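Local coordinates for protein LEC-6 (Caenorhabditis elegans, PDB 3VV1) that binds galactose-containing glycans, as galectins do, with a preference for saccharides that contain fucose, at residues 27-32 with 153-158; 48-53 with 110-115; 34-39 with 142-147. One frame throughout, in Å; residues are numbered along the deposited sequence.

Contact 1: 27-32 with 153-158; sequences EFFNPQ and VHSAHV
E27 and H157 meet as a non-hydrogen-bonded antiparallel pair of the galectin beta sandwich, where strand 27-29, outermost in its sheet within the chain, borders strand 151-159; next to them F28 N bonds to A156 O and A156 N to F28 O. E27 stretches out fully from CG, which stands anti to the backbone N (chi1 -175°), and lies obliquely over its partner: OE2 reaches H157 CB at 3.7 Å, while CG rests on A156 O. The carboxylate then turns to a water that donates to OE2 and takes a bond from S155 OG, so carboxylate and S155 hydroxyl share one solvent molecule; R49 is a further, weak ionic neighbour of OE2.

H154 belongs to a classic beta bulge, sharing V51 with S155. The H154 and F29 side chains lie side by side and point the same way, their rings an offset edge-to-face pair, centroids 5.7 Å apart and planes at 69°, with the F29 edge turned to the imidazole face. N30 N gives H154 O a nearly straight bond of 2.8 Å, arriving from above the carbonyl plane. A second water joins N30 ND2 to H154 ND1.

P31 crosses V153 at about a right angle, CG against V153 CG1 at 3.7 Å, and also packs on I22 of the second subunit. P31 CD sits 3.4 Å from V153 O, a buried carbonyl that has no hydrogen-bonding partner in the model. The backbone here is joined instead through a third water, which donates to P31 O at 3.0 Å and accepts from V153 N at 2.9 Å.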
loop_
_atom_site.group_PDB
_atom_site.type_symbol
_atom_site.label_atom_id
_atom_site.label_comp_id
_atom_site.label_asym_id
_atom_site.label_seq_id
_atom_site.Cartn_x
_atom_site.Cartn_y
_atom_site.Cartn_z
ATOM N N GLU A 27 1.697 -0.261 5.585
ATOM C CA GLU A 27 2.788 -0.030 6.504
ATOM C C GLU A 27 3.943 -0.965 6.254
ATOM O O GLU A 27 3.727 -2.172 5.968
ATOM C CB GLU A 27 2.313 -0.187 7.933
ATOM C CG GLU A 27 3.346 0.147 8.967
ATOM C CD GLU A 27 2.676 0.235 10.318
ATOM O OE1 GLU A 27 1.724 -0.607 10.582
ATOM O OE2 GLU A 27 3.087 1.181 11.067
ATOM N N PHE A 28 5.160 -0.422 6.391
ATOM C CA PHE A 28 6.389 -1.210 6.132
ATOM C C PHE A 28 7.379 -1.027 7.264
ATOM O O PHE A 28 7.448 0.038 7.875
ATOM C CB PHE A 28 7.007 -0.770 4.804
ATOM C CG PHE A 28 6.059 -0.942 3.652
ATOM C CD1 PHE A 28 5.909 -2.207 3.016
ATOM C CD2 PHE A 28 5.307 0.163 3.173
ATOM C CE1 PHE A 28 5.040 -2.368 1.920
ATOM C CE2 PHE A 28 4.438 -0.032 2.056
ATOM C CZ PHE A 28 4.289 -1.304 1.477
ATOM N N PHE A 29 8.089 -2.096 7.553
ATOM C CA PHE A 29 9.075 -2.107 8.650
ATOM C C PHE A 29 10.503 -2.262 8.115
ATOM O O PHE A 29 10.734 -2.975 7.143
ATOM C CB PHE A 29 8.711 -3.199 9.676
ATOM C CG PHE A 29 7.392 -2.921 10.333
ATOM C CD1 PHE A 29 6.186 -3.333 9.728
ATOM C CD2 PHE A 29 7.346 -2.192 11.526
ATOM C CE1 PHE A 29 4.977 -3.015 10.307
ATOM C CE2 PHE A 29 6.132 -1.869 12.106
ATOM C CZ PHE A 29 4.951 -2.288 11.495
ATOM N N ASN A 30 11.433 -1.571 8.783
ATOM C CA ASN A 30 12.858 -1.631 8.403
ATOM C C ASN A 30 13.131 -1.444 6.903
ATOM O O ASN A 30 13.867 -2.215 6.316
ATOM C CB ASN A 30 13.505 -2.935 8.922
ATOM C CG ASN A 30 13.618 -2.946 10.433
ATOM O OD1 ASN A 30 13.209 -3.924 11.125
ATOM N ND2 ASN A 30 14.189 -1.937 10.944
ATOM N N PRO A 31 12.541 -0.421 6.286
ATOM C CA PRO A 31 12.989 -0.165 4.851
ATOM C C PRO A 31 14.437 0.412 4.910
ATOM O O PRO A 31 14.759 1.182 5.848
ATOM C CB PRO A 31 11.975 0.901 4.404
ATOM C CG PRO A 31 11.572 1.646 5.734
ATOM C CD PRO A 31 11.565 0.587 6.816
ATOM N N GLN A 32 15.315 0.100 3.971
ATOM C CA GLN A 32 16.717 0.666 3.928
ATOM C C GLN A 32 16.813 2.163 3.549
ATOM O O GLN A 32 16.152 2.542 2.596
ATOM C CB GLN A 32 17.496 -0.075 2.868
ATOM C CG GLN A 32 17.681 -1.586 3.147
ATOM C CD GLN A 32 17.580 -2.472 1.894
ATOM O OE1 GLN A 32 16.546 -2.501 1.213
ATOM N NE2 GLN A 32 18.647 -3.211 1.603
ATOM N N VAL A 153 15.063 4.206 9.624
ATOM C CA VAL A 153 13.588 4.171 9.625
ATOM C C VAL A 153 13.165 2.794 10.160
ATOM O O VAL A 153 13.344 1.749 9.499
ATOM C CB VAL A 153 13.019 4.411 8.188
ATOM C CG1 VAL A 153 11.503 4.352 8.227
ATOM C CG2 VAL A 153 13.448 5.801 7.691
ATOM N N HIS A 154 12.528 2.794 11.335
ATOM C CA HIS A 154 11.963 1.561 11.853
ATOM C C HIS A 154 10.645 1.225 11.135
ATOM O O HIS A 154 10.402 0.040 10.818
ATOM C CB HIS A 154 11.685 1.701 13.361
ATOM C CG HIS A 154 10.829 0.590 13.873
ATOM N ND1 HIS A 154 11.267 -0.696 13.992
ATOM C CD2 HIS A 154 9.499 0.581 14.244
ATOM C CE1 HIS A 154 10.243 -1.489 14.426
ATOM N NE2 HIS A 154 9.164 -0.720 14.567
ATOM N N SER A 155 9.768 2.217 10.929
ATOM C CA SER A 155 8.461 1.902 10.249
ATOM C C SER A 155 7.960 3.103 9.532
ATOM O O SER A 155 8.295 4.246 9.897
ATOM C CB SER A 155 7.405 1.386 11.264
ATOM O OG SER A 155 7.092 2.361 12.260
ATOM N N ALA A 156 7.195 2.865 8.463
ATOM C CA ALA A 156 6.579 3.952 7.700
ATOM C C ALA A 156 5.153 3.535 7.307
ATOM O O ALA A 156 4.983 2.387 6.814
ATOM C CB ALA A 156 7.420 4.249 6.465
ATOM N N HIS A 157 4.170 4.446 7.531
ATOM C CA HIS A 157 2.766 4.133 7.331
ATOM C C HIS A 157 2.088 5.286 6.715
ATOM O O HIS A 157 2.332 6.420 7.137
ATOM C CB HIS A 157 2.119 3.839 8.686
ATOM C CG HIS A 157 0.601 3.767 8.656
ATOM N ND1 HIS A 157 -0.303 4.506 9.365
ATOM C CD2 HIS A 157 -0.144 2.905 7.869
ATOM C CE1 HIS A 157 -1.539 4.083 9.045
ATOM N NE2 HIS A 157 -1.458 3.123 8.106
ATOM N N VAL A 158 1.144 5.029 5.787
ATOM C CA VAL A 158 0.330 6.094 5.201
ATOM C C VAL A 158 -1.130 5.713 5.401
ATOM O O VAL A 158 -1.549 4.551 5.140
ATOM C CB VAL A 158 0.625 6.319 3.690
ATOM C CG1 VAL A 158 -0.497 7.107 2.981
ATOM C CG2 VAL A 158 1.941 7.059 3.550
HETATM O O HOH W 1 4.983 3.732 11.153
HETATM O O HOH W 2 14.026 -0.922 13.413
HETATM O O HOH W 3 16.510 3.115 7.410
#

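Contact 2: 48-53 with 110-115; sequences LRLVLL and YTLEFV
L48 and F114, L50 and L112, and L52 and Y110 are the hydrogen-bonded pairs of this antiparallel join in the six-stranded sheet of the galectin sandwich. Each pair exchanges two N-H...O bonds, six in all, such as L48 N to F114 O at 2.9 Å.

Apolar contacts fill the face that these residues share. L48 lies side by side with F114, its CD2 3.9 Å from F114 CD1, while L50 CD1 comes to the edge of the same ring, 4.2 Å from F114 CE1. Farther along, L52 CD1 meets L112 CD2 at 3.7 Å. The opposing sheet closes over this layer with F61, I63 and L65 of strand 60-66, and F75 sets its ring edge-to-face with F114.

The other face is mixed. R49 and E113 run alongside each other through their aliphatic parts, CG to CG 3.8 Å, and T111 CG2 packs on R49 CD, also at 3.8 Å; CG2 is put there by standing anti to the backbone N, with OG1 left to touch V51 CG2. The charged ends come near without forming a salt bridge: R49 NE is 4.4 Å from E113 OE1, which pairs with R47 instead, while R49 NH1 has a long, weak ion pair with E27. Cohesion across the two strands thus rests on backbone bonds and hydrocarbon packing, with the R49-E113 attraction probably a minor, longer-range addition.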
loop_
_atom_site.group_PDB
_atom_site.type_symbol
_atom_site.label_atom_id
_atom_site.label_comp_id
_atom_site.label_asym_id
_atom_site.label_seq_id
_atom_site.Cartn_x
_atom_site.Cartn_y
_atom_site.Cartn_z
ATOM N N LEU A 48 1.216 10.554 7.136
ATOM C CA LEU A 48 2.391 9.721 7.050
ATOM C C LEU A 48 2.965 9.628 8.479
ATOM O O LEU A 48 3.239 10.671 9.080
ATOM C CB LEU A 48 3.440 10.427 6.149
ATOM C CG LEU A 48 4.868 9.798 6.212
ATOM C CD1 LEU A 48 4.859 8.351 5.667
ATOM C CD2 LEU A 48 5.814 10.705 5.365
ATOM N N ARG A 49 3.130 8.413 9.004
ATOM C CA ARG A 49 3.679 8.186 10.326
ATOM C C ARG A 49 4.979 7.422 10.161
ATOM O O ARG A 49 4.982 6.310 9.552
ATOM C CB ARG A 49 2.720 7.397 11.206
ATOM C CG ARG A 49 3.341 7.118 12.580
ATOM C CD ARG A 49 2.308 6.730 13.672
ATOM N NE ARG A 49 1.383 5.748 13.136
ATOM C CZ ARG A 49 1.715 4.477 12.877
ATOM N NH1 ARG A 49 2.951 4.061 13.148
ATOM N NH2 ARG A 49 0.833 3.646 12.341
ATOM N N LEU A 50 6.065 7.970 10.734
ATOM C CA LEU A 50 7.380 7.336 10.674
ATOM C C LEU A 50 7.851 7.078 12.069
ATOM O O LEU A 50 7.671 7.957 12.935
ATOM C CB LEU A 50 8.343 8.324 10.018
ATOM C CG LEU A 50 8.004 8.687 8.579
ATOM C CD1 LEU A 50 8.946 9.814 8.164
ATOM C CD2 LEU A 50 8.180 7.493 7.656
ATOM N N VAL A 51 8.444 5.910 12.315
ATOM C CA VAL A 51 9.146 5.758 13.621
ATOM C C VAL A 51 10.603 5.738 13.205
ATOM O O VAL A 51 10.991 4.908 12.345
ATOM C CB VAL A 51 8.749 4.452 14.318
ATOM C CG1 VAL A 51 9.628 4.257 15.591
ATOM C CG2 VAL A 51 7.262 4.538 14.715
ATOM N N LEU A 52 11.361 6.663 13.757
ATOM C CA LEU A 52 12.724 6.951 13.266
ATOM C C LEU A 52 13.725 7.042 14.392
ATOM O O LEU A 52 13.389 7.333 15.533
ATOM C CB LEU A 52 12.748 8.337 12.553
ATOM C CG LEU A 52 11.805 8.754 11.493
ATOM C CD1 LEU A 52 11.970 10.219 11.191
ATOM C CD2 LEU A 52 12.158 7.868 10.272
ATOM N N LEU A 53 14.979 6.743 14.067
ATOM C CA LEU A 53 16.093 6.902 15.005
ATOM C C LEU A 53 17.179 7.705 14.262
ATOM O O LEU A 53 17.826 7.159 13.374
ATOM C CB LEU A 53 16.637 5.493 15.390
ATOM C CG LEU A 53 17.939 5.400 16.181
ATOM C CD1 LEU A 53 17.702 5.686 17.623
ATOM C CD2 LEU A 53 18.507 3.962 16.142
ATOM N N TYR A 110 11.842 8.428 17.727
ATOM C CA TYR A 110 10.746 9.409 17.595
ATOM C C TYR A 110 9.691 8.877 16.662
ATOM O O TYR A 110 9.990 8.249 15.622
ATOM C CB TYR A 110 11.281 10.742 16.967
ATOM C CG TYR A 110 12.289 11.368 17.897
ATOM C CD1 TYR A 110 11.884 12.211 18.898
ATOM C CD2 TYR A 110 13.670 11.073 17.794
ATOM C CE1 TYR A 110 12.767 12.737 19.812
ATOM C CE2 TYR A 110 14.566 11.598 18.686
ATOM C CZ TYR A 110 14.119 12.417 19.724
ATOM O OH TYR A 110 15.009 12.942 20.623
ATOM N N THR A 111 8.445 9.206 16.979
ATOM C CA THR A 111 7.353 9.035 16.077
ATOM C C THR A 111 7.057 10.380 15.435
ATOM O O THR A 111 6.707 11.349 16.117
ATOM C CB THR A 111 6.130 8.468 16.792
ATOM O OG1 THR A 111 6.400 7.137 17.246
ATOM C CG2 THR A 111 4.898 8.446 15.825
ATOM N N LEU A 112 7.264 10.440 14.132
ATOM C CA LEU A 112 7.121 11.728 13.356
ATOM C C LEU A 112 5.994 11.569 12.393
ATOM O O LEU A 112 5.945 10.602 11.619
ATOM C CB LEU A 112 8.442 11.999 12.605
ATOM C CG LEU A 112 8.440 13.162 11.598
ATOM C CD1 LEU A 112 8.255 14.445 12.395
ATOM C CD2 LEU A 112 9.792 13.180 10.801
ATOM N N GLU A 113 5.032 12.472 12.502
ATOM C CA GLU A 113 3.854 12.368 11.611
ATOM C C GLU A 113 3.656 13.645 10.838
ATOM O O GLU A 113 3.828 14.736 11.372
ATOM C CB GLU A 113 2.618 12.064 12.437
ATOM C CG GLU A 113 2.765 10.787 13.207
ATOM C CD GLU A 113 1.585 10.605 14.131
ATOM O OE1 GLU A 113 0.517 10.073 13.655
ATOM O OE2 GLU A 113 1.679 11.058 15.337
ATOM N N PHE A 114 3.239 13.499 9.584
ATOM C CA PHE A 114 2.852 14.619 8.738
ATOM C C PHE A 114 1.363 14.378 8.388
ATOM O O PHE A 114 0.963 13.261 8.038
ATOM C CB PHE A 114 3.643 14.562 7.425
ATOM C CG PHE A 114 5.160 14.688 7.611
ATOM C CD1 PHE A 114 5.931 13.574 7.958
ATOM C CD2 PHE A 114 5.786 15.951 7.546
ATOM C CE1 PHE A 114 7.340 13.704 8.197
ATOM C CE2 PHE A 114 7.186 16.081 7.716
ATOM C CZ PHE A 114 7.952 14.945 8.043
ATOM N N VAL A 115 0.586 15.451 8.413
ATOM C CA VAL A 115 -0.867 15.344 8.112
ATOM C C VAL A 115 -1.176 16.473 7.152
ATOM O O VAL A 115 -0.906 17.649 7.461
ATOM C CB VAL A 115 -1.767 15.493 9.348
ATOM C CG1 VAL A 115 -3.253 15.210 8.942
ATOM C CG2 VAL A 115 -1.298 14.522 10.426
#

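Contact 3: 34-39 with 142-147; sequences PVNIPV and VHLIEI
V39 CG1 stands between the backbone N and the carbonyl carbon (chi1 63°), which brings it across V142: V39 CG1 is 3.8 Å from V142 CG1 and 3.9 Å from I145 CG1. On the face of I145, V35 and I147 point the same way, side by side, their CB atoms 4.0 Å apart. On the other face L144 slants over P38, its CD2 3.8 Å from P38 N, and the branch carbon L144 CG lies over the centre of the H143 imidazole, 3.6 Å above its plane. N36 runs alongside E146 with amide and carboxylate planes 52° apart; N36 OD1 touches E146 CG at 3.5 Å, while the carboxylate turns to R66 and N64, its OE1 held by both. Five backbone bonds join the two segments; the last, V39 N to H143 O at 3.0 Å, comes in well above the carbonyl plane. F24 of the second subunit packs on I37, V39 and I145. H143 and L144 together face R66, a classic beta bulge against strand 60-66, where strand 144-149 begins in the second sheet of the galectin jelly-roll sandwich.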
loop_
_atom_site.group_PDB
_atom_site.type_symbol
_atom_site.label_atom_id
_atom_site.label_comp_id
_atom_site.label_asym_id
_atom_site.label_seq_id
_atom_site.Cartn_x
_atom_site.Cartn_y
_atom_site.Cartn_z
ATOM N N PRO A 34 18.806 5.152 1.631
ATOM C CA PRO A 34 17.665 6.002 1.273
ATOM C C PRO A 34 16.438 5.164 0.841
ATOM O O PRO A 34 16.550 4.178 0.095
ATOM C CB PRO A 34 18.232 6.854 0.112
ATOM C CG PRO A 34 19.189 5.905 -0.582
ATOM C CD PRO A 34 19.850 5.157 0.576
ATOM N N VAL A 35 15.325 5.542 1.425
ATOM C CA VAL A 35 13.967 4.941 1.269
ATOM C C VAL A 35 13.278 5.858 0.241
ATOM O O VAL A 35 13.348 7.075 0.292
ATOM C CB VAL A 35 13.320 5.034 2.669
ATOM C CG1 VAL A 35 11.843 4.678 2.691
ATOM C CG2 VAL A 35 14.096 4.225 3.711
ATOM N N ASN A 36 12.591 5.268 -0.705
ATOM C CA ASN A 36 11.940 6.032 -1.759
ATOM C C ASN A 36 10.627 5.284 -2.060
ATOM O O ASN A 36 10.677 4.172 -2.665
ATOM C CB ASN A 36 12.885 5.970 -2.930
ATOM C CG ASN A 36 12.839 7.198 -3.804
ATOM O OD1 ASN A 36 13.103 8.296 -3.350
ATOM N ND2 ASN A 36 12.589 6.996 -5.098
ATOM N N ILE A 37 9.485 5.822 -1.580
ATOM C CA ILE A 37 8.255 5.019 -1.543
ATOM C C ILE A 37 7.129 5.738 -2.291
ATOM O O ILE A 37 6.737 6.843 -1.877
ATOM C CB ILE A 37 7.759 4.757 -0.104
ATOM C CG1 ILE A 37 8.915 4.288 0.819
ATOM C CG2 ILE A 37 6.678 3.668 -0.128
ATOM C CD1 ILE A 37 8.527 4.157 2.279
ATOM N N PRO A 38 6.637 5.120 -3.387
ATOM C CA PRO A 38 5.525 5.752 -4.127
ATOM C C PRO A 38 4.288 5.938 -3.245
ATOM O O PRO A 38 4.032 5.111 -2.360
ATOM C CB PRO A 38 5.216 4.730 -5.188
ATOM C CG PRO A 38 6.550 4.056 -5.497
ATOM C CD PRO A 38 7.212 3.961 -4.132
ATOM N N VAL A 39 3.492 6.952 -3.543
ATOM C CA VAL A 39 2.233 7.193 -2.813
ATOM C C VAL A 39 1.293 7.900 -3.771
ATOM O O VAL A 39 1.743 8.673 -4.632
ATOM C CB VAL A 39 2.496 8.017 -1.523
ATOM C CG1 VAL A 39 3.045 9.415 -1.851
ATOM C CG2 VAL A 39 1.212 8.119 -0.642
ATOM N N VAL A 142 1.699 14.901 -5.007
ATOM C CA VAL A 142 2.798 14.124 -4.435
ATOM C C VAL A 142 2.720 12.698 -4.927
ATOM O O VAL A 142 1.635 12.068 -4.931
ATOM C CB VAL A 142 2.787 14.216 -2.902
ATOM C CG1 VAL A 142 3.706 13.165 -2.261
ATOM C CG2 VAL A 142 3.235 15.607 -2.489
ATOM N N HIS A 143 3.884 12.166 -5.361
ATOM C CA HIS A 143 3.926 10.766 -5.863
ATOM C C HIS A 143 5.010 9.949 -5.209
ATOM O O HIS A 143 5.055 8.744 -5.420
ATOM C CB HIS A 143 4.062 10.706 -7.386
ATOM C CG HIS A 143 5.468 10.906 -7.909
ATOM N ND1 HIS A 143 6.122 10.246 -8.934
ATOM C CD2 HIS A 143 6.291 11.895 -7.510
ATOM C CE1 HIS A 143 7.349 10.797 -9.050
ATOM N NE2 HIS A 143 7.464 11.793 -8.183
ATOM N N LEU A 144 5.856 10.581 -4.380
ATOM C CA LEU A 144 6.975 9.843 -3.772
ATOM C C LEU A 144 7.313 10.426 -2.412
ATOM O O LEU A 144 7.311 11.669 -2.231
ATOM C CB LEU A 144 8.247 9.994 -4.659
ATOM C CG LEU A 144 8.406 9.156 -5.879
ATOM C CD1 LEU A 144 9.621 9.687 -6.641
ATOM C CD2 LEU A 144 8.566 7.715 -5.331
ATOM N N ILE A 145 7.563 9.530 -1.450
ATOM C CA ILE A 145 8.081 9.894 -0.153
ATOM C C ILE A 145 9.548 9.431 -0.120
ATOM O O ILE A 145 9.831 8.234 -0.306
ATOM C CB ILE A 145 7.229 9.249 0.953
ATOM C CG1 ILE A 145 5.799 9.884 0.926
ATOM C CG2 ILE A 145 7.876 9.418 2.349
ATOM C CD1 ILE A 145 4.834 9.031 1.670
ATOM N N GLU A 146 10.463 10.394 0.082
ATOM C CA GLU A 146 11.910 10.075 0.130
ATOM C C GLU A 146 12.471 10.348 1.517
ATOM O O GLU A 146 12.203 11.410 2.080
ATOM C CB GLU A 146 12.604 10.939 -0.931
ATOM C CG GLU A 146 14.097 10.818 -1.097
ATOM C CD GLU A 146 14.533 11.699 -2.272
ATOM O OE1 GLU A 146 14.065 12.877 -2.336
ATOM O OE2 GLU A 146 15.322 11.218 -3.150
ATOM N N ILE A 147 13.250 9.425 2.058
ATOM C CA ILE A 147 13.851 9.614 3.380
ATOM C C ILE A 147 15.349 9.353 3.183
ATOM O O ILE A 147 15.754 8.283 2.686
ATOM C CB ILE A 147 13.261 8.635 4.420
ATOM C CG1 ILE A 147 11.720 8.842 4.481
ATOM C CG2 ILE A 147 13.927 8.953 5.809
ATOM C CD1 ILE A 147 11.020 7.805 5.328
#

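From the N terminus the chain lays down 27-32, 34-39 and 48-53, and then meets their partners in reverse order, so the three contacts nest without crossing. Contact 2 closes the innermost loop when 110-115 returns to 48-53; contact 3 encloses it with 142-147, and contact 1 closes the outermost with 153-158. Contacts 1 and 2 lie in one sheet, where strand 151-159 hydrogen-bonds to strand 46-54, whereas contact 3 belongs to the facing sheet. The sheets meet through packed side chains: V153 on I147, V158 on V39 and I145, and L48 and L50 on I145 and I147. Contacts 1 and 3 also both touch the second subunit.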